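Local coordinates for protein putative acyl-CoA N-acyltransferase (PDB 3LOD) that probably transfers an acyl group from an acyl-CoA donor to an acceptor that is not established, as a member of the GNAT superfamily, at residues I123-Y126 with T127-G130. Numbering follows the deposited sequence.
Sequences IALY and TRNG
Thr127 N and Arg128 N donate to Ile123 O and Ala124 O at 3.1 and 3.0 Å in nearly straight i to i+4 helical bonds, after which the spiral tightens: Asn129 N bonds to Tyr126 O at 3.0 Å and only weakly to Leu125 O. The carbonyl of Ile123 is gripped twice, because Thr127 OG1 also donates to Ile123 O, at 2.6 Å and from the opposite face of the carbonyl plane to the amide. With its hydroxyl anti to the carbonyl carbon (chi1 -42°), Thr127 turns OG1 back along the helix. A threonine suits this position because the preceding turn satisfies its hydroxyl while its side chain also touches Met149 on strand 146-152. Arg128 bends back at chi3 (-84°) and lays one face of its guanidinium over Leu125 CA, with NH2 3.6 Å from that atom. The two side chains cross at about a right angle, and Arg128 NH1 comes within 3.8 Å of Leu125 CD1. CB and CG of Arg128 lie beside Ala124 O, and the long, flexible chain lets the guanidinium fold back over Leu125, while the charged end makes a long, weak ion pair with Glu93. Tyr126 is buried, its broad aromatic ring packed against Leu113 and Met149 of the sheet and meeting the ring of Tyr131; Ile123 adds a branched aliphatic side chain against Thr115 and Val147. Gly130, at phi 90°, readily adopts the left-handed backbone conformation in which a beta carbon would crowd the carbonyl oxygen of Asn129, a cost glycine does not pay. It is the C-prime residue of a Schellman motif, with Tyr131 N turned to Tyr126 O and Gly130 N weakly bonded to Thr127 O, which ends helix 120-128 and leads the chain into strand 132-134 of the GNAT fold.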
loop_
_atom_site.group_PDB
_atom_site.type_symbol
_atom_site.label_atom_id
_atom_site.label_comp_id
_atom_site.label_asym_id
_atom_site.label_seq_id
_atom_site.Cartn_x
_atom_site.Cartn_y
_atom_site.Cartn_z
ATOM N N ILE A 123 8.108 -0.231 7.426
ATOM C CA ILE A 123 9.366 0.194 6.862
ATOM C C ILE A 123 10.234 -1.035 6.634
ATOM O O ILE A 123 10.899 -1.153 5.602
ATOM C CB ILE A 123 10.100 1.178 7.776
ATOM C CG1 ILE A 123 9.492 2.584 7.649
ATOM C CG2 ILE A 123 11.557 1.252 7.373
ATOM C CD1 ILE A 123 9.945 3.565 8.763
ATOM N N ALA A 124 10.220 -1.961 7.597
ATOM C CA ALA A 124 11.013 -3.187 7.467
ATOM C C ALA A 124 10.462 -4.088 6.366
ATOM O O ALA A 124 11.229 -4.747 5.683
ATOM C CB ALA A 124 11.082 -3.927 8.758
ATOM N N LEU A 125 9.142 -4.139 6.207
ATOM C CA LEU A 125 8.583 -4.946 5.132
ATOM C C LEU A 125 9.109 -4.429 3.774
ATOM O O LEU A 125 9.583 -5.205 2.946
ATOM C CB LEU A 125 7.077 -4.916 5.173
ATOM C CG LEU A 125 6.443 -5.369 3.858
ATOM C CD1 LEU A 125 6.626 -6.852 3.699
ATOM C CD2 LEU A 125 4.996 -5.094 3.892
ATOM N N TYR A 126 9.095 -3.124 3.552
ATOM C CA TYR A 126 9.543 -2.645 2.272
ATOM C C TYR A 126 10.994 -2.925 2.056
ATOM O O TYR A 126 11.353 -3.300 0.950
ATOM C CB TYR A 126 9.271 -1.164 2.097
ATOM C CG TYR A 126 7.815 -0.827 2.293
ATOM C CD1 TYR A 126 6.787 -1.549 1.632
ATOM C CD2 TYR A 126 7.456 0.213 3.120
ATOM C CE1 TYR A 126 5.433 -1.258 1.866
ATOM C CE2 TYR A 126 6.113 0.532 3.339
ATOM C CZ TYR A 126 5.112 -0.200 2.716
ATOM O OH TYR A 126 3.776 0.200 2.964
ATOM N N THR A 127 11.821 -2.711 3.082
ATOM C CA THR A 127 13.278 -2.955 3.031
ATOM C C THR A 127 13.597 -4.406 2.684
ATOM O O THR A 127 14.471 -4.666 1.867
ATOM C CB THR A 127 13.970 -2.612 4.379
ATOM O OG1 THR A 127 13.422 -1.391 4.886
ATOM C CG2 THR A 127 15.489 -2.472 4.234
ATOM N N ARG A 128 12.877 -5.342 3.307
ATOM C CA ARG A 128 13.000 -6.778 3.022
ATOM C C ARG A 128 12.682 -7.092 1.554
ATOM O O ARG A 128 13.058 -8.162 1.058
ATOM C CB ARG A 128 12.055 -7.604 3.916
ATOM C CG ARG A 128 12.672 -8.193 5.188
ATOM C CD ARG A 128 11.646 -9.025 5.972
ATOM N NE ARG A 128 10.796 -8.214 6.861
ATOM C CZ ARG A 128 9.450 -8.204 6.896
ATOM N NH1 ARG A 128 8.703 -8.972 6.088
ATOM N NH2 ARG A 128 8.834 -7.403 7.757
ATOM N N ASN A 129 12.000 -6.177 0.857
ATOM C CA ASN A 129 11.622 -6.416 -0.549
ATOM C C ASN A 129 12.105 -5.375 -1.560
ATOM O O ASN A 129 11.441 -5.086 -2.562
ATOM C CB ASN A 129 10.129 -6.711 -0.682
ATOM C CG ASN A 129 9.689 -7.859 0.216
ATOM O OD1 ASN A 129 9.131 -7.641 1.299
ATOM N ND2 ASN A 129 9.970 -9.086 -0.205
ATOM N N GLY A 130 13.268 -4.816 -1.291
ATOM C CA GLY A 130 13.973 -4.076 -2.300
ATOM C C GLY A 130 13.675 -2.617 -2.380
ATOM O O GLY A 130 14.206 -1.965 -3.251
#